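Local atomic coordinates of SusD homolog (Bacteroides thetaiotaomicron VPI-5482, PDB entry 3FDH), a protein that is probably an outer-membrane lipoprotein of the SusD/RagB family that binds glycans for uptake, although its own ligand is not established. Residues A[65-79]-A[456-470]. Residues are numbered along the deposited sequence; the frame is centred on the assembly and turned at random.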
ATOM      1  N   ARG A  65     -15.854  -7.413 -11.997  1.00 29.54           N
ATOM      2  CA  ARG A  65     -15.533  -6.401 -13.019  1.00 28.00           C
ATOM      3  C   ARG A  65     -16.722  -5.924 -13.785  1.00 29.81           C
ATOM      4  O   ARG A  65     -16.669  -5.828 -15.019  1.00 31.12           O
ATOM      5  CB  ARG A  65     -14.508  -6.935 -14.006  1.00 28.03           C
ATOM      6  CG  ARG A  65     -13.249  -7.452 -13.397  1.00 30.36           C
ATOM      7  CD  ARG A  65     -12.433  -6.415 -12.658  1.00 29.43           C
ATOM      8  NE  ARG A  65     -11.152  -7.036 -12.412  1.00 30.08           N
ATOM      9  CZ  ARG A  65     -10.747  -7.558 -11.264  1.00 32.77           C
ATOM     10  NH1 ARG A  65     -11.448  -7.419 -10.143  1.00 36.48           N
ATOM     11  NH2 ARG A  65      -9.583  -8.159 -11.233  1.00 31.47           N
ATOM     12  N   GLU A  66     -17.809  -5.636 -13.080  1.00 30.12           N
ATOM     13  CA  GLU A  66     -18.998  -5.089 -13.732  1.00 31.24           C
ATOM     14  C   GLU A  66     -19.176  -3.602 -13.415  1.00 29.13           C
ATOM     15  O   GLU A  66     -19.685  -3.227 -12.363  1.00 29.11           O
ATOM     16  CB  GLU A  66     -20.230  -5.952 -13.400  1.00 32.93           C
ATOM     17  CG  GLU A  66     -19.964  -7.446 -13.781  1.00 38.05           C
ATOM     18  CD  GLU A  66     -21.044  -8.477 -13.363  1.00 47.04           C
ATOM     19  OE1 GLU A  66     -22.070  -8.109 -12.744  1.00 45.98           O
ATOM     20  OE2 GLU A  66     -20.834  -9.688 -13.671  1.00 46.58           O
ATOM     21  N   ASN A  67     -18.743  -2.762 -14.355  1.00 31.03           N
ATOM     22  CA  ASN A  67     -18.867  -1.293 -14.262  1.00 30.84           C
ATOM     23  C   ASN A  67     -18.002  -0.598 -13.234  1.00 31.09           C
ATOM     24  O   ASN A  67     -17.363   0.423 -13.499  1.00 31.16           O
ATOM     25  CB  ASN A  67     -20.298  -0.961 -13.902  1.00 32.46           C
ATOM     26  CG  ASN A  67     -21.270  -1.364 -14.994  1.00 36.92           C
ATOM     27  OD1 ASN A  67     -20.946  -1.282 -16.166  1.00 35.92           O
ATOM     28  ND2 ASN A  67     -22.455  -1.830 -14.607  1.00 44.41           N
ATOM     29  N   GLU A  68     -18.025  -1.160 -12.042  1.00 29.88           N
ATOM     30  CA  GLU A  68     -17.375  -0.551 -10.888  1.00 29.11           C
ATOM     31  C   GLU A  68     -15.909  -0.116 -11.099  1.00 29.82           C
ATOM     32  O   GLU A  68     -15.511   0.971 -10.690  1.00 28.91           O
ATOM     33  CB  GLU A  68     -17.460  -1.493  -9.675  1.00 29.98           C
ATOM     34  CG  GLU A  68     -17.005  -0.920  -8.335  1.00 30.04           C
ATOM     35  CD  GLU A  68     -17.955   0.090  -7.745  1.00 31.05           C
ATOM     36  OE1 GLU A  68     -19.077   0.264  -8.255  1.00 35.47           O
ATOM     37  OE2 GLU A  68     -17.582   0.700  -6.709  1.00 35.84           O
ATOM     38  N   PRO A  69     -15.100  -0.961 -11.738  1.00 28.17           N
ATOM     39  CA  PRO A  69     -13.701  -0.555 -11.846  1.00 27.72           C
ATOM     40  C   PRO A  69     -13.383   0.563 -12.788  1.00 28.27           C
ATOM     41  O   PRO A  69     -12.283   1.111 -12.716  1.00 29.60           O
ATOM     42  CB  PRO A  69     -12.975  -1.837 -12.299  1.00 27.46           C
ATOM     43  CG  PRO A  69     -13.976  -2.969 -12.093  1.00 28.85           C
ATOM     44  CD  PRO A  69     -15.326  -2.356 -12.128  1.00 29.31           C
ATOM     45  N   SER A  70     -14.350   0.933 -13.622  1.00 28.86           N
ATOM     46  CA  SER A  70     -14.126   1.937 -14.675  1.00 30.45           C
ATOM     47  C   SER A  70     -14.996   3.184 -14.555  1.00 29.69           C
ATOM     48  O   SER A  70     -14.982   4.089 -15.430  1.00 29.92           O
ATOM     49  CB  SER A  70     -14.329   1.302 -16.061  1.00 30.20           C
ATOM     50  OG  SER A  70     -15.680   0.912 -16.278  1.00 29.56           O
ATOM     51  N   SER A  71     -15.803   3.206 -13.509  1.00 29.16           N
ATOM     52  CA  SER A  71     -16.691   4.362 -13.236  1.00 29.10           C
ATOM     53  C   SER A  71     -15.966   5.481 -12.514  1.00 28.81           C
ATOM     54  O   SER A  71     -15.331   5.249 -11.499  1.00 29.03           O
ATOM     55  CB  SER A  71     -17.928   3.954 -12.401  1.00 29.96           C
ATOM     56  OG  SER A  71     -18.631   5.118 -11.998  1.00 30.55           O
ATOM     57  N   SER A  72     -16.130   6.693 -13.022  1.00 29.87           N
ATOM     58  CA  SER A  72     -15.534   7.901 -12.417  1.00 30.81           C
ATOM     59  C   SER A  72     -16.057   8.113 -10.968  1.00 32.43           C
ATOM     60  O   SER A  72     -15.429   8.778 -10.144  1.00 31.69           O
ATOM     61  CB  SER A  72     -15.767   9.128 -13.310  1.00 30.47           C
ATOM     62  OG  SER A  72     -17.137   9.313 -13.585  1.00 25.81           O
ATOM     63  N   SER A  73     -17.170   7.483 -10.620  1.00 33.14           N
ATOM     64  CA  SER A  73     -17.691   7.659  -9.251  1.00 31.59           C
ATOM     65  C   SER A  73     -16.952   6.893  -8.223  1.00 31.80           C
ATOM     66  O   SER A  73     -16.903   7.261  -7.057  1.00 31.12           O
ATOM     67  CB  SER A  73     -19.104   7.113  -9.119  1.00 32.92           C
ATOM     68  OG  SER A  73     -19.946   7.803  -9.964  1.00 37.33           O
ATOM     69  N   THR A  74     -16.364   5.803  -8.682  1.00 31.14           N
ATOM     70  CA  THR A  74     -15.828   4.822  -7.773  1.00 31.46           C
ATOM     71  C   THR A  74     -14.781   5.339  -6.828  1.00 32.26           C
ATOM     72  O   THR A  74     -14.804   5.004  -5.631  1.00 32.95           O
ATOM     73  CB  THR A  74     -15.310   3.636  -8.554  1.00 33.45           C
ATOM     74  OG1 THR A  74     -16.388   3.128  -9.341  1.00 27.67           O
ATOM     75  CG2 THR A  74     -14.794   2.594  -7.659  1.00 28.48           C
ATOM     76  N   PHE A  75     -13.837   6.098  -7.362  1.00 30.28           N
ATOM     77  CA  PHE A  75     -12.729   6.617  -6.526  1.00 28.59           C
ATOM     78  C   PHE A  75     -12.803   8.097  -6.370  1.00 29.73           C
ATOM     79  O   PHE A  75     -11.815   8.733  -6.069  1.00 30.73           O
ATOM     80  CB  PHE A  75     -11.383   6.214  -7.109  1.00 28.14           C
ATOM     81  CG  PHE A  75     -11.205   4.709  -7.150  1.00 27.37           C
ATOM     82  CD1 PHE A  75     -11.034   4.026  -5.972  1.00 34.10           C
ATOM     83  CD2 PHE A  75     -11.291   3.990  -8.345  1.00 30.13           C
ATOM     84  CE1 PHE A  75     -10.915   2.673  -5.956  1.00 29.24           C
ATOM     85  CE2 PHE A  75     -11.190   2.614  -8.348  1.00 27.90           C
ATOM     86  CZ  PHE A  75     -11.002   1.949  -7.149  1.00 29.36           C
ATOM     87  N   ASN A  76     -13.989   8.647  -6.562  1.00 29.17           N
ATOM     88  CA  ASN A  76     -14.152  10.110  -6.437  1.00 30.23           C
ATOM     89  C   ASN A  76     -13.758  10.633  -5.067  1.00 30.51           C
ATOM     90  O   ASN A  76     -13.044  11.631  -4.929  1.00 31.60           O
ATOM     91  CB  ASN A  76     -15.565  10.569  -6.744  1.00 30.97           C
ATOM     92  CG  ASN A  76     -15.622  12.063  -7.012  1.00 29.09           C
ATOM     93  OD1 ASN A  76     -14.825  12.587  -7.781  1.00 35.57           O
ATOM     94  ND2 ASN A  76     -16.539  12.755  -6.356  1.00 30.05           N
ATOM     95  N   ASN A  77     -14.214   9.941  -4.035  1.00 31.30           N
ATOM     96  CA  ASN A  77     -13.880  10.337  -2.669  1.00 31.23           C
ATOM     97  C   ASN A  77     -12.384  10.264  -2.392  1.00 31.74           C
ATOM     98  O   ASN A  77     -11.791  11.192  -1.817  1.00 32.89           O
ATOM     99  CB  ASN A  77     -14.611   9.488  -1.640  1.00 32.19           C
ATOM    100  CG  ASN A  77     -16.070   9.834  -1.527  1.00 33.48           C
ATOM    101  OD1 ASN A  77     -16.507  10.912  -1.935  1.00 41.99           O
ATOM    102  ND2 ASN A  77     -16.848   8.908  -0.959  1.00 41.25           N
ATOM    103  N   SER A  78     -11.776   9.157  -2.817  1.00 31.34           N
ATOM    104  CA  SER A  78     -10.348   8.952  -2.619  1.00 30.41           C
ATOM    105  C   SER A  78      -9.567  10.019  -3.333  1.00 29.81           C
ATOM    106  O   SER A  78      -8.626  10.583  -2.820  1.00 30.76           O
ATOM    107  CB  SER A  78      -9.900   7.607  -3.144  1.00 31.59           C
ATOM    108  OG  SER A  78     -10.481   6.597  -2.354  1.00 36.49           O
ATOM    109  N   TRP A  79      -9.974  10.238  -4.573  1.00 29.90           N
ATOM    110  CA  TRP A  79      -9.415  11.282  -5.447  1.00 29.53           C
ATOM    111  C   TRP A  79      -9.464  12.661  -4.769  1.00 31.12           C
ATOM    112  O   TRP A  79      -8.473  13.376  -4.623  1.00 31.60           O
ATOM    113  CB  TRP A  79     -10.214  11.284  -6.760  1.00 30.32           C
ATOM    114  CG  TRP A  79     -10.010  12.428  -7.689  1.00 28.78           C
ATOM    115  CD1 TRP A  79     -10.728  13.580  -7.708  1.00 32.39           C
ATOM    116  CD2 TRP A  79      -9.085  12.513  -8.795  1.00 32.53           C
ATOM    117  NE1 TRP A  79     -10.301  14.390  -8.738  1.00 29.53           N
ATOM    118  CE2 TRP A  79      -9.290  13.756  -9.413  1.00 30.55           C
ATOM    119  CE3 TRP A  79      -8.108  11.657  -9.321  1.00 29.76           C
ATOM    120  CZ2 TRP A  79      -8.540  14.175 -10.522  1.00 31.33           C
ATOM    121  CZ3 TRP A  79      -7.366  12.081 -10.423  1.00 29.49           C
ATOM    122  CH2 TRP A  79      -7.591  13.311 -11.006  1.00 28.88           C
ATOM    123  N   ASN A 456     -10.082 -11.132 -15.872  1.00 31.70           N
ATOM    124  CA  ASN A 456      -8.831 -10.431 -16.173  1.00 31.82           C
ATOM    125  C   ASN A 456      -8.370 -10.581 -17.625  1.00 34.44           C
ATOM    126  O   ASN A 456      -7.378  -9.966 -18.021  1.00 35.99           O
ATOM    127  CB  ASN A 456      -7.717 -10.926 -15.245  1.00 30.98           C
ATOM    128  CG  ASN A 456      -7.786 -10.315 -13.889  1.00 31.74           C
ATOM    129  OD1 ASN A 456      -8.554  -9.385 -13.637  1.00 31.94           O
ATOM    130  ND2 ASN A 456      -6.957 -10.801 -13.012  1.00 27.91           N
ATOM    131  N   SER A 457      -9.112 -11.378 -18.398  1.00 34.42           N
ATOM    132  CA  SER A 457      -8.781 -11.633 -19.797  1.00 35.56           C
ATOM    133  C   SER A 457      -8.893 -10.327 -20.558  1.00 35.01           C
ATOM    134  O   SER A 457      -8.073 -10.004 -21.413  1.00 36.72           O
ATOM    135  CB  SER A 457      -9.699 -12.694 -20.414  1.00 36.13           C
ATOM    136  OG  SER A 457     -11.062 -12.333 -20.245  1.00 42.85           O
ATOM    137  N   SER A 458      -9.913  -9.550 -20.201  1.00 33.16           N
ATOM    138  CA  SER A 458     -10.107  -8.237 -20.797  1.00 31.27           C
ATOM    139  C   SER A 458     -10.402  -7.126 -19.792  1.00 29.59           C
ATOM    140  O   SER A 458     -10.448  -5.959 -20.170  1.00 27.48           O
ATOM    141  CB  SER A 458     -11.262  -8.280 -21.774  1.00 29.76           C
ATOM    142  OG  SER A 458     -12.471  -8.567 -21.081  1.00 32.59           O
ATOM    143  N   LYS A 459     -10.548  -7.470 -18.519  1.00 28.55           N
ATOM    144  CA  LYS A 459     -10.899  -6.483 -17.505  1.00 29.87           C
ATOM    145  C   LYS A 459     -10.032  -6.391 -16.267  1.00 28.67           C
ATOM    146  O   LYS A 459     -10.529  -6.192 -15.161  1.00 30.46           O
ATOM    147  CB  LYS A 459     -12.358  -6.625 -17.086  1.00 30.64           C
ATOM    148  CG  LYS A 459     -13.261  -6.073 -18.186  1.00 35.08           C
ATOM    149  CD  LYS A 459     -14.676  -6.242 -17.823  1.00 39.69           C
ATOM    150  CE  LYS A 459     -15.498  -5.370 -18.658  1.00 45.14           C
ATOM    151  NZ  LYS A 459     -16.897  -5.577 -18.209  1.00 54.45           N
ATOM    152  N   PHE A 460      -8.728  -6.533 -16.466  1.00 27.46           N
ATOM    153  CA  PHE A 460      -7.792  -6.267 -15.391  1.00 28.51           C
ATOM    154  C   PHE A 460      -7.517  -4.770 -15.369  1.00 28.47           C
ATOM    155  O   PHE A 460      -7.034  -4.221 -16.354  1.00 32.59           O
ATOM    156  CB  PHE A 460      -6.461  -6.980 -15.566  1.00 29.37           C
ATOM    157  CG  PHE A 460      -5.531  -6.651 -14.467  1.00 27.92           C
ATOM    158  CD1 PHE A 460      -5.739  -7.174 -13.203  1.00 29.71           C
ATOM    159  CD2 PHE A 460      -4.511  -5.736 -14.656  1.00 28.55           C
ATOM    160  CE1 PHE A 460      -4.946  -6.808 -12.138  1.00 32.14           C
ATOM    161  CE2 PHE A 460      -3.690  -5.407 -13.624  1.00 28.99           C
ATOM    162  CZ  PHE A 460      -3.908  -5.930 -12.345  1.00 31.27           C
ATOM    163  N   PRO A 461      -7.847  -4.077 -14.264  1.00 29.07           N
ATOM    164  CA  PRO A 461      -7.621  -2.646 -14.290  1.00 29.05           C
ATOM    165  C   PRO A 461      -6.176  -2.221 -14.159  1.00 29.94           C
ATOM    166  O   PRO A 461      -5.505  -2.498 -13.167  1.00 29.03           O
ATOM    167  CB  PRO A 461      -8.414  -2.135 -13.091  1.00 29.84           C
ATOM    168  CG  PRO A 461      -8.499  -3.304 -12.161  1.00 31.17           C
ATOM    169  CD  PRO A 461      -8.279  -4.558 -12.944  1.00 30.80           C
ATOM    170  N   LEU A 462      -5.738  -1.488 -15.171  1.00 29.83           N
ATOM    171  CA  LEU A 462      -4.333  -1.035 -15.246  1.00 29.63           C
ATOM    172  C   LEU A 462      -4.129   0.242 -14.466  1.00 29.86           C
ATOM    173  O   LEU A 462      -3.005   0.713 -14.280  1.00 29.03           O
ATOM    174  CB  LEU A 462      -3.947  -0.773 -16.695  1.00 28.59           C
ATOM    175  CG  LEU A 462      -4.113  -1.956 -17.632  1.00 31.07           C
ATOM    176  CD1 LEU A 462      -3.789  -1.570 -19.063  1.00 24.17           C
ATOM    177  CD2 LEU A 462      -3.197  -3.012 -17.249  1.00 25.35           C
ATOM    178  N   ARG A 463      -5.255   0.785 -14.030  1.00 29.27           N
ATOM    179  CA  ARG A 463      -5.291   2.060 -13.301  1.00 28.43           C
ATOM    180  C   ARG A 463      -6.668   2.278 -12.727  1.00 27.45           C
ATOM    181  O   ARG A 463      -7.581   1.499 -13.024  1.00 28.31           O
ATOM    182  CB  ARG A 463      -4.988   3.212 -14.278  1.00 26.47           C
ATOM    183  CG  ARG A 463      -5.983   3.378 -15.399  1.00 27.17           C
ATOM    184  CD  ARG A 463      -5.300   3.975 -16.632  1.00 26.95           C
ATOM    185  NE  ARG A 463      -4.890   5.366 -16.452  1.00 27.76           N
ATOM    186  CZ  ARG A 463      -3.998   6.003 -17.194  1.00 28.58           C
ATOM    187  NH1 ARG A 463      -3.343   5.378 -18.165  1.00 29.90           N
ATOM    188  NH2 ARG A 463      -3.746   7.278 -16.930  1.00 28.36           N
ATOM    189  N   TYR A 464      -6.809   3.367 -11.960  1.00 28.88           N
ATOM    190  CA  TYR A 464      -8.101   3.775 -11.374  1.00 27.64           C
ATOM    191  C   TYR A 464      -8.686   4.890 -12.236  1.00 26.42           C
ATOM    192  O   TYR A 464      -7.936   5.756 -12.713  1.00 29.07           O
ATOM    193  CB  TYR A 464      -7.974   4.310  -9.967  1.00 26.69           C
ATOM    194  CG  TYR A 464      -7.678   3.198  -8.961  1.00 20.79           C
ATOM    195  CD1 TYR A 464      -7.215   1.993  -9.408  1.00 23.81           C
ATOM    196  CD2 TYR A 464      -7.850   3.400  -7.610  1.00 28.91           C
ATOM    197  CE1 TYR A 464      -6.913   0.979  -8.489  1.00 22.48           C
ATOM    198  CE2 TYR A 464      -7.567   2.426  -6.733  1.00 27.56           C
ATOM    199  CZ  TYR A 464      -7.112   1.235  -7.157  1.00 27.52           C
ATOM    200  OH  TYR A 464      -6.837   0.297  -6.160  1.00 27.47           O
ATOM    201  N   PRO A 465     -10.025   4.920 -12.379  1.00 26.27           N
ATOM    202  CA  PRO A 465     -10.597   6.007 -13.148  1.00 25.92           C
ATOM    203  C   PRO A 465     -10.589   7.358 -12.418  1.00 26.70           C
ATOM    204  O   PRO A 465     -10.700   7.441 -11.184  1.00 26.50           O
ATOM    205  CB  PRO A 465     -12.054   5.545 -13.363  1.00 26.18           C
ATOM    206  CG  PRO A 465     -12.336   4.640 -12.198  1.00 26.44           C
ATOM    207  CD  PRO A 465     -11.048   3.915 -12.002  1.00 27.06           C
ATOM    208  N   TYR A 466     -10.453   8.409 -13.201  1.00 26.22           N
ATOM    209  CA  TYR A 466     -10.481   9.782 -12.667  1.00 27.22           C
ATOM    210  C   TYR A 466     -11.805  10.069 -11.956  1.00 29.18           C
ATOM    211  O   TYR A 466     -12.888   9.571 -12.339  1.00 30.05           O
ATOM    212  CB  TYR A 466     -10.286  10.830 -13.769  1.00 30.27           C
ATOM    213  CG  TYR A 466      -8.970  10.736 -14.539  1.00 31.58           C
ATOM    214  CD1 TYR A 466      -7.765  11.072 -13.936  1.00 28.90           C
ATOM    215  CD2 TYR A 466      -8.944  10.313 -15.864  1.00 31.58           C
ATOM    216  CE1 TYR A 466      -6.546  10.966 -14.635  1.00 29.24           C
ATOM    217  CE2 TYR A 466      -7.733  10.225 -16.579  1.00 31.25           C
ATOM    218  CZ  TYR A 466      -6.550  10.570 -15.965  1.00 29.91           C
ATOM    219  OH  TYR A 466      -5.372  10.470 -16.663  1.00 30.56           O
ATOM    220  N   GLY A 467     -11.712  10.928 -10.949  1.00 28.86           N
ATOM    221  CA  GLY A 467     -12.866  11.305 -10.138  1.00 29.47           C
ATOM    222  C   GLY A 467     -13.819  12.143 -10.920  1.00 28.08           C
ATOM    223  O   GLY A 467     -13.421  13.016 -11.679  1.00 30.14           O
ATOM    224  N   ASN A 468     -15.104  11.881 -10.726  1.00 30.98           N
ATOM    225  CA  ASN A 468     -16.143  12.587 -11.487  1.00 29.79           C
ATOM    226  C   ASN A 468     -16.213  14.049 -11.101  1.00 29.90           C
ATOM    227  O   ASN A 468     -16.781  14.875 -11.817  1.00 31.22           O
ATOM    228  CB  ASN A 468     -17.538  11.922 -11.391  1.00 31.21           C
ATOM    229  CG  ASN A 468     -18.121  11.935  -9.989  1.00 36.33           C
ATOM    230  OD1 ASN A 468     -17.697  11.192  -9.135  1.00 36.38           O
ATOM    231  ND2 ASN A 468     -19.127  12.762  -9.769  1.00 42.93           N
ATOM    232  N   SER A 469     -15.624  14.374  -9.968  1.00 31.10           N
ATOM    233  CA  SER A 469     -15.614  15.751  -9.530  1.00 32.34           C
ATOM    234  C   SER A 469     -14.847  16.551 -10.538  1.00 32.38           C
ATOM    235  O   SER A 469     -15.165  17.693 -10.805  1.00 32.44           O
ATOM    236  CB  SER A 469     -14.993  15.921  -8.157  1.00 32.15           C
ATOM    237  OG  SER A 469     -15.952  15.571  -7.167  1.00 39.61           O
ATOM    238  N   ASP A 470     -13.842  15.906 -11.122  1.00 32.91           N
ATOM    239  CA  ASP A 470     -12.958  16.566 -12.094  1.00 32.87           C
ATOM    240  C   ASP A 470     -13.354  16.308 -13.540  1.00 33.03           C
ATOM    241  O   ASP A 470     -13.072  17.118 -14.425  1.00 33.11           O
ATOM    242  CB  ASP A 470     -11.488  16.246 -11.793  1.00 32.93           C
ATOM    243  CG  ASP A 470     -10.948  17.149 -10.712  1.00 34.02           C
ATOM    244  OD1 ASP A 470     -11.172  18.360 -10.851  1.00 46.33           O
ATOM    245  OD2 ASP A 470     -10.347  16.703  -9.723  1.00 37.78           O
TER
HETATM  246  O   HOH W   1      -7.476 -10.174 -10.178  1.00 23.05           O
HETATM  247  O   HOH W   2     -18.104  -3.590 -16.927  1.00 41.11           O
HETATM  248  O   HOH W   3     -10.133   0.597 -11.224  1.00 21.71           O
HETATM  249  O   HOH W   4     -13.048   7.523  -9.688  1.00 26.14           O
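From R65 opposite K459 to N76 opposite G467, two irregular segments of this SusD/RagB fold run in the same direction, joined by one weak backbone bond, N468 N to S72 O; each leads into a helix, with F75 and G467 as N-cap residues. R65, closing a Schellman motif after helix 57-63, suits this end because its guanidinium can serve several acceptors: NE reaches K459 O (2.9 Å) nearly in the guanidinium plane, and NH2 a lone pair of N456 OD1 (2.9 Å). K459 lies antiparallel alongside R65, CB against CB, its NZ donating to R65 O. The flat rings of F75 and Y464 suit an offset stack (centroids 4.0 Å apart, planes at 19°), while P465 CD meets the F75 edge. N76 (CG anti to N, chi1 -163°) offers S469 both acceptor and donor: OD1 takes S469 N (2.9 Å), above the carbonyl plane, and ND2 donates to S469 OG. W79 NE1 donates to the anti side of D470 OD2, at a doubtfully short distance. An alanine replacing W79 would probably uncover G467 and cost D470 this donor. Lacking a side chain, G467 lies flat on the indole, its N 3.7 Å above the ring and its CA in CH-pi contact with the five-membered ring.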